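Local coordinates for protein alanyl-tRNA synthetase (Aquifex aeolicus, PDB 3G98) that attaches alanine to its cognate tRNA, its C-Ala domain probably bringing aminoacylation and editing together on one tRNA, at residues I50-G55 with E68-V73; K75-G80 with P99-L104. All coordinates share one frame; numbering follows the deposited sequence. Where two conformers were deposited one is given.

Contact 1 of 2, residues I50-G55 with E68-V73; sequences INFVIG and EVIREV
Phe52 and Ile54, alternate residues of strand 49-56, reach from one face of the mixed beta-sheet of the C-Ala domain onto Val69, Ile70 and Val73 of helix 66-76. This is alpha/beta sheet-on-helix packing within the DHHA1 family region; the two short segments run at 148°, nearer antiparallel than parallel, with axes 8.6 Å apart. Phe52 comes first. Its ring receives Ile70 CD1 at the edge, near the ring plane, 3.5 Å from Phe52 CD2, while Val73 CG2 approaches the same Phe52 CD2 at 4.2 Å from an oblique direction. With CG between the backbone N and the carbonyl carbon (chi1 50°), the ring projects from the strand on the helix side. Val53 points to the other face of the sheet, where Leu24 and Ala28 of helix 21-31 cover it. Ile54 then slides past Ile70 in the opposite direction, and its CD1 meets Val69 CG1 at 4.2 Å, the two side chains crossing at about a right angle. Phe41 of strand 38-46 and Leu105 of helix 98-110 also pack on Ile54. Ile70 CD1 lies between the two strand side chains, 3.6 Å from Ile54 CG1.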
ATOM      1  N   ILE A  50      -5.912 -11.251  -3.810  1.00 22.79           N
ATOM      2  CA  ILE A  50      -4.821 -10.301  -3.676  1.00 20.74           C
ATOM      3  C   ILE A  50      -4.663  -9.834  -2.217  1.00 21.49           C
ATOM      4  O   ILE A  50      -5.634  -9.496  -1.537  1.00 25.41           O
ATOM      5  CB  ILE A  50      -4.992  -9.103  -4.656  1.00 20.11           C
ATOM      6  CG1 ILE A  50      -3.834  -8.115  -4.538  1.00 21.39           C
ATOM      7  CG2 ILE A  50      -6.336  -8.384  -4.422  1.00 25.70           C
ATOM      8  CD1 ILE A  50      -3.750  -7.167  -5.732  1.00 20.67           C
ATOM      9  N   ASN A  51      -3.430  -9.861  -1.739  1.00 17.80           N
ATOM     10  CA  ASN A  51      -3.103  -9.351  -0.415  0.50 19.73           C
ATOM     11  C   ASN A  51      -2.308  -8.071  -0.612  1.00 19.24           C
ATOM     12  O   ASN A  51      -1.505  -7.985  -1.533  1.00 21.88           O
ATOM     13  CB  ASN A  51      -2.285 -10.391   0.364  0.50 21.33           C
ATOM     14  CG  ASN A  51      -1.991  -9.962   1.793  0.50 18.32           C
ATOM     15  OD1 ASN A  51      -1.104  -9.150   2.039  0.50 19.34           O
ATOM     16  ND2 ASN A  51      -2.732 -10.526   2.746  0.50 19.84           N
ATOM     17  N   PHE A  52      -2.533  -7.079   0.242  1.00 19.73           N
ATOM     18  CA  PHE A  52      -1.892  -5.792   0.038  1.00 19.92           C
ATOM     19  C   PHE A  52      -1.499  -5.110   1.351  1.00 20.31           C
ATOM     20  O   PHE A  52      -2.105  -5.341   2.400  1.00 18.26           O
ATOM     21  CB  PHE A  52      -2.783  -4.875  -0.815  1.00 17.40           C
ATOM     22  CG  PHE A  52      -4.197  -4.793  -0.339  1.00 21.37           C
ATOM     23  CD1 PHE A  52      -5.137  -5.746  -0.734  1.00 24.59           C
ATOM     24  CD2 PHE A  52      -4.591  -3.783   0.531  1.00 27.30           C
ATOM     25  CE1 PHE A  52      -6.440  -5.690  -0.293  1.00 25.72           C
ATOM     26  CE2 PHE A  52      -5.901  -3.720   0.992  1.00 26.43           C
ATOM     27  CZ  PHE A  52      -6.831  -4.678   0.578  1.00 26.50           C
ATOM     28  N   VAL A  53      -0.479  -4.266   1.269  1.00 19.70           N
ATOM     29  CA  VAL A  53       0.072  -3.598   2.437  1.00 17.48           C
ATOM     30  C   VAL A  53       0.346  -2.134   2.110  1.00 22.23           C
ATOM     31  O   VAL A  53       0.777  -1.799   1.004  1.00 21.67           O
ATOM     32  CB  VAL A  53       1.410  -4.236   2.857  1.00 20.51           C
ATOM     33  CG1 VAL A  53       2.084  -3.412   3.969  1.00 21.54           C
ATOM     34  CG2 VAL A  53       1.216  -5.708   3.284  1.00 24.24           C
ATOM     35  N   ILE A  54       0.100  -1.275   3.085  1.00 21.64           N
ATOM     36  CA  ILE A  54       0.511   0.123   3.018  1.00 21.11           C
ATOM     37  C   ILE A  54       1.435   0.366   4.197  1.00 22.56           C
ATOM     38  O   ILE A  54       1.064   0.113   5.346  1.00 20.79           O
ATOM     39  CB  ILE A  54      -0.692   1.088   3.121  1.00 22.66           C
ATOM     40  CG1 ILE A  54      -1.669   0.880   1.963  1.00 27.31           C
ATOM     41  CG2 ILE A  54      -0.204   2.547   3.147  1.00 24.43           C
ATOM     42  CD1 ILE A  54      -1.323   1.654   0.731  1.00 30.95           C
ATOM     43  N   GLY A  55       2.651   0.812   3.904  1.00 20.71           N
ATOM     44  CA  GLY A  55       3.591   1.213   4.950  1.00 23.60           C
ATOM     45  C   GLY A  55       4.040   2.629   4.674  1.00 24.70           C
ATOM     46  O   GLY A  55       4.276   2.989   3.521  1.00 23.44           O
ATOM     47  N   GLU A  68      -6.484   4.588   7.483  1.00 29.20           N
ATOM     48  CA  GLU A  68      -7.524   5.114   6.608  1.00 30.48           C
ATOM     49  C   GLU A  68      -7.306   4.619   5.185  1.00 24.90           C
ATOM     50  O   GLU A  68      -8.211   4.090   4.544  1.00 26.54           O
ATOM     51  CB  GLU A  68      -7.497   6.643   6.593  1.00 31.21           C
ATOM     52  CG  GLU A  68      -7.655   7.300   7.948  1.00 36.28           C
ATOM     53  CD  GLU A  68      -7.681   8.809   7.845  1.00 49.70           C
ATOM     54  OE1 GLU A  68      -8.147   9.322   6.803  1.00 51.72           O
ATOM     55  OE2 GLU A  68      -7.242   9.479   8.803  1.00 51.73           O
ATOM     56  N   VAL A  69      -6.085   4.804   4.710  1.00 26.91           N
ATOM     57  CA  VAL A  69      -5.736   4.547   3.322  1.00 19.89           C
ATOM     58  C   VAL A  69      -5.880   3.073   2.934  1.00 21.54           C
ATOM     59  O   VAL A  69      -6.240   2.762   1.804  1.00 20.61           O
ATOM     60  CB  VAL A  69      -4.305   5.032   3.041  1.00 24.66           C
ATOM     61  CG1 VAL A  69      -3.934   4.787   1.589  1.00 32.02           C
ATOM     62  CG2 VAL A  69      -4.189   6.508   3.369  1.00 26.99           C
ATOM     63  N   ILE A  70      -5.598   2.172   3.864  1.00 21.09           N
ATOM     64  CA  ILE A  70      -5.687   0.746   3.552  1.00 23.38           C
ATOM     65  C   ILE A  70      -7.133   0.399   3.203  1.00 23.53           C
ATOM     66  O   ILE A  70      -7.393  -0.388   2.309  1.00 24.30           O
ATOM     67  CB  ILE A  70      -5.160  -0.139   4.701  1.00 23.20           C
ATOM     68  CG1 ILE A  70      -4.927  -1.580   4.225  1.00 27.93           C
ATOM     69  CG2 ILE A  70      -6.100  -0.104   5.905  1.00 21.27           C
ATOM     70  CD1 ILE A  70      -3.738  -1.744   3.294  1.00 30.41           C
ATOM     71  N   ARG A  71      -8.077   1.022   3.895  1.00 21.12           N
ATOM     72  CA  ARG A  71      -9.484   0.752   3.645  1.00 22.35           C
ATOM     73  C   ARG A  71      -9.963   1.326   2.316  1.00 23.47           C
ATOM     74  O   ARG A  71     -10.845   0.748   1.665  1.00 21.82           O
ATOM     75  CB  ARG A  71     -10.338   1.294   4.791  1.00 28.23           C
ATOM     76  CG  ARG A  71     -10.175   0.505   6.086  1.00 22.90           C
ATOM     77  CD  ARG A  71     -10.843   1.231   7.235  1.00 32.02           C
ATOM     78  NE  ARG A  71     -10.994   0.359   8.393  1.00 27.86           N
ATOM     79  CZ  ARG A  71     -10.077   0.203   9.340  1.00 35.01           C
ATOM     80  NH1 ARG A  71     -10.309  -0.615  10.362  1.00 23.27           N
ATOM     81  NH2 ARG A  71      -8.930   0.869   9.268  1.00 28.37           N
ATOM     82  N   GLU A  72      -9.384   2.456   1.914  1.00 23.56           N
ATOM     83  CA  GLU A  72      -9.725   3.082   0.628  1.00 33.64           C
ATOM     84  C   GLU A  72      -9.246   2.261  -0.576  1.00 32.37           C
ATOM     85  O   GLU A  72     -10.024   1.990  -1.496  1.00 23.68           O
ATOM     86  CB  GLU A  72      -9.208   4.523   0.568  1.00 26.06           C
ATOM     87  CG  GLU A  72      -9.877   5.419   1.621  1.00 32.69           C
ATOM     88  CD  GLU A  72      -9.278   6.812   1.717  1.00 53.63           C
ATOM     89  OE1 GLU A  72      -8.163   6.951   2.265  1.00 61.59           O
ATOM     90  OE2 GLU A  72      -9.940   7.774   1.267  1.00 65.41           O
ATOM     91  N   VAL A  73      -7.973   1.866  -0.580  1.00 24.19           N
ATOM     92  CA  VAL A  73      -7.492   0.972  -1.634  1.00 25.35           C
ATOM     93  C   VAL A  73      -8.128  -0.414  -1.508  1.00 22.96           C
ATOM     94  O   VAL A  73      -8.403  -1.083  -2.516  1.00 22.71           O
ATOM     95  CB  VAL A  73      -5.939   0.872  -1.691  1.00 28.36           C
ATOM     96  CG1 VAL A  73      -5.326   2.260  -1.884  1.00 23.56           C
ATOM     97  CG2 VAL A  73      -5.366   0.188  -0.449  1.00 21.05           C
TER

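Contact 2 of 2, residues K75-G80 with P99-L104; sequences KVLKGG and PEAVKL
Val76 puts its two methyl groups to separate uses against helix 98-110. CG1, anti to the backbone N (chi1 173°), lies over the backbone where Glu100 joins Ala101, 3.6 Å from Ala101 N and 4.0 Å from Glu100 CB. CG2, beside the Val76 backbone N, turns instead toward the next turn of that helix and meets Leu104 CD2 at 3.6 Å, the two side chains crossing obliquely. Of the two Leu104 methyls, the CD2 branch makes the touch. Of the Glu100 side chain only CB touches Val76; the chain then bends at chi2 (70°) and carries the carboxylate away from the contact. Helix 66-76 ends here in a Schellman motif, with Lys78 as the C-prime residue of positive phi, Gly79 N bonded to Gly74 O, and Lys78 N to Lys75 O. The C-terminal end of one helix thus packs against an early turn of the other, and Lys97 NZ hydrogen-bonds to Val76 O. Leu77, the first residue to leave helical geometry, still turns the end of its side chain to this interface. Its CG sits 4.0 Å from Ala101 CB, with Leu77 CD2 almost as near. The short Ala101 side chain allows close approach, the CA atoms of Val76 and Ala101 being 5.7 Å apart; Ala101 CB touches both Leu77 CG and Val76 CG1, and on the sheet side Ala101 also rests on Phe41.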
ATOM      1  N   LYS A  75     -11.178  -1.110  -0.636  1.00 20.22           N
ATOM      2  CA  LYS A  75     -12.481  -1.072  -1.301  1.00 22.23           C
ATOM      3  C   LYS A  75     -12.361  -1.353  -2.802  1.00 31.39           C
ATOM      4  O   LYS A  75     -13.126  -2.146  -3.355  1.00 23.13           O
ATOM      5  CB  LYS A  75     -13.168   0.278  -1.069  1.00 27.20           C
ATOM      6  CG  LYS A  75     -14.440   0.462  -1.871  1.00 32.66           C
ATOM      7  CD  LYS A  75     -15.161   1.722  -1.436  1.00 45.00           C
ATOM      8  CE  LYS A  75     -16.531   1.828  -2.083  1.00 47.91           C
ATOM      9  NZ  LYS A  75     -17.258   2.997  -1.536  1.00 37.74           N
ATOM     10  N   VAL A  76     -11.400  -0.701  -3.450  1.00 24.06           N
ATOM     11  CA  VAL A  76     -11.142  -0.900  -4.881  1.00 27.24           C
ATOM     12  C   VAL A  76     -10.767  -2.351  -5.204  1.00 24.74           C
ATOM     13  O   VAL A  76     -11.177  -2.907  -6.230  1.00 23.07           O
ATOM     14  CB  VAL A  76     -10.047   0.072  -5.380  1.00 26.96           C
ATOM     15  CG1 VAL A  76      -9.648  -0.240  -6.803  1.00 18.85           C
ATOM     16  CG2 VAL A  76     -10.535   1.518  -5.256  1.00 29.72           C
ATOM     17  N   LEU A  77     -10.016  -2.975  -4.304  1.00 21.27           N
ATOM     18  CA  LEU A  77      -9.549  -4.343  -4.498  1.00 23.96           C
ATOM     19  C   LEU A  77     -10.564  -5.371  -3.988  1.00 24.84           C
ATOM     20  O   LEU A  77     -10.248  -6.556  -3.877  1.00 23.54           O
ATOM     21  CB  LEU A  77      -8.190  -4.529  -3.808  1.00 20.98           C
ATOM     22  CG  LEU A  77      -7.063  -3.677  -4.394  1.00 18.71           C
ATOM     23  CD1 LEU A  77      -5.787  -3.856  -3.581  1.00 24.12           C
ATOM     24  CD2 LEU A  77      -6.825  -4.070  -5.853  1.00 18.08           C
ATOM     25  N   LYS A  78     -11.782  -4.906  -3.702  1.00 20.85           N
ATOM     26  CA  LYS A  78     -12.860  -5.749  -3.184  1.00 24.05           C
ATOM     27  C   LYS A  78     -12.393  -6.480  -1.931  1.00 28.17           C
ATOM     28  O   LYS A  78     -12.478  -7.710  -1.835  1.00 21.75           O
ATOM     29  CB  LYS A  78     -13.345  -6.737  -4.256  1.00 22.98           C
ATOM     30  CG  LYS A  78     -13.833  -6.059  -5.541  1.00 29.50           C
ATOM     31  CD  LYS A  78     -15.087  -5.236  -5.277  1.00 50.43           C
ATOM     32  CE  LYS A  78     -15.696  -4.716  -6.573  1.00 50.64           C
ATOM     33  NZ  LYS A  78     -16.997  -4.028  -6.293  1.00 54.78           N
ATOM     34  N   GLY A  79     -11.871  -5.708  -0.981  1.00 23.37           N
ATOM     35  CA  GLY A  79     -11.379  -6.257   0.270  1.00 27.20           C
ATOM     36  C   GLY A  79     -11.390  -5.234   1.392  1.00 31.32           C
ATOM     37  O   GLY A  79     -11.965  -4.150   1.264  1.00 34.77           O
ATOM     38  N   GLY A  80     -10.754  -5.584   2.502  1.00 30.00           N
ATOM     39  CA  GLY A  80     -10.731  -4.711   3.662  1.00 30.53           C
ATOM     40  C   GLY A  80      -9.311  -4.413   4.053  1.00 33.92           C
ATOM     41  O   GLY A  80      -8.426  -4.375   3.201  1.00 37.44           O
ATOM     42  N   PRO A  99      -4.026  -1.554 -10.613  1.00 20.87           N
ATOM     43  CA  PRO A  99      -3.744  -0.257 -11.239  1.00 22.06           C
ATOM     44  C   PRO A  99      -4.734   0.834 -10.807  1.00 26.06           C
ATOM     45  O   PRO A  99      -4.339   1.983 -10.582  1.00 22.80           O
ATOM     46  CB  PRO A  99      -3.869  -0.555 -12.736  1.00 24.03           C
ATOM     47  CG  PRO A  99      -3.586  -2.012 -12.858  1.00 27.63           C
ATOM     48  CD  PRO A  99      -4.162  -2.630 -11.613  1.00 23.44           C
ATOM     49  N   GLU A 100      -6.009   0.475 -10.690  1.00 21.55           N
ATOM     50  CA  GLU A 100      -7.037   1.418 -10.267  1.00 23.01           C
ATOM     51  C   GLU A 100      -6.841   1.828  -8.795  1.00 25.77           C
ATOM     52  O   GLU A 100      -7.062   2.987  -8.418  1.00 18.21           O
ATOM     53  CB  GLU A 100      -8.424   0.819 -10.492  1.00 22.95           C
ATOM     54  CG  GLU A 100      -8.852   0.726 -11.966  1.00 27.45           C
ATOM     55  CD  GLU A 100      -8.090  -0.314 -12.798  1.00 36.85           C
ATOM     56  OE1 GLU A 100      -7.505  -1.271 -12.239  1.00 31.85           O
ATOM     57  OE2 GLU A 100      -8.079  -0.169 -14.039  1.00 44.17           O
ATOM     58  N   ALA A 101      -6.418   0.880  -7.967  1.00 24.57           N
ATOM     59  CA  ALA A 101      -6.103   1.182  -6.565  1.00 24.43           C
ATOM     60  C   ALA A 101      -4.921   2.152  -6.468  1.00 23.26           C
ATOM     61  O   ALA A 101      -4.912   3.052  -5.614  1.00 20.42           O
ATOM     62  CB  ALA A 101      -5.807  -0.106  -5.786  1.00 20.78           C
ATOM     63  N   VAL A 102      -3.926   1.965  -7.339  1.00 20.71           N
ATOM     64  CA  VAL A 102      -2.751   2.844  -7.357  1.00 23.02           C
ATOM     65  C   VAL A 102      -3.155   4.257  -7.761  1.00 20.64           C
ATOM     66  O   VAL A 102      -2.727   5.240  -7.138  1.00 20.73           O
ATOM     67  CB  VAL A 102      -1.642   2.331  -8.305  1.00 29.67           C
ATOM     68  CG1 VAL A 102      -0.559   3.406  -8.494  1.00 30.14           C
ATOM     69  CG2 VAL A 102      -1.031   1.045  -7.761  1.00 21.72           C
ATOM     70  N   LYS A 103      -3.989   4.357  -8.792  1.00 18.37           N
ATOM     71  CA  LYS A 103      -4.488   5.661  -9.226  1.00 22.37           C
ATOM     72  C   LYS A 103      -5.189   6.395  -8.078  1.00 20.97           C
ATOM     73  O   LYS A 103      -4.916   7.577  -7.833  1.00 21.63           O
ATOM     74  CB  LYS A 103      -5.420   5.495 -10.429  1.00 28.26           C
ATOM     75  CG  LYS A 103      -5.845   6.794 -11.096  1.00 34.86           C
ATOM     76  CD  LYS A 103      -6.674   6.512 -12.353  1.00 40.42           C
ATOM     77  CE  LYS A 103      -8.091   6.062 -11.988  1.00 64.24           C
ATOM     78  NZ  LYS A 103      -8.872   5.550 -13.152  1.00 59.94           N
ATOM     79  N   LEU A 104      -6.071   5.690  -7.371  1.00 22.24           N
ATOM     80  CA  LEU A 104      -6.760   6.246  -6.203  1.00 23.33           C
ATOM     81  C   LEU A 104      -5.785   6.712  -5.121  1.00 27.35           C
ATOM     82  O   LEU A 104      -5.948   7.790  -4.562  1.00 20.88           O
ATOM     83  CB  LEU A 104      -7.748   5.228  -5.604  1.00 20.61           C
ATOM     84  CG  LEU A 104      -8.494   5.668  -4.328  1.00 27.36           C
ATOM     85  CD1 LEU A 104      -9.256   6.965  -4.556  1.00 28.58           C
ATOM     86  CD2 LEU A 104      -9.449   4.596  -3.838  1.00 28.59           C
TER

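Helix 66-76 serves both contacts: in contact 1 it lies on strand 49-56 of the sheet, while in contact 2 its C-terminal end meets helix 98-110. Contact 1 is fully buried near the centre of the chain; contact 2 lies farther out and is partly buried, with the aliphatic part of an exposed glutamate at its margin. Both are apolar, but contact 1 includes an aromatic ring, whereas contact 2 is wholly aliphatic, with a small alanine that lets a valine methyl reach the helix backbone. Their centres are 8 Å apart and they touch directly: Phe52 CD1 lies 3.5 Å from Leu77 CD1, and Val73 CG1 lies 3.8 Å from Ala101 O. Phe41 contacts residues of both.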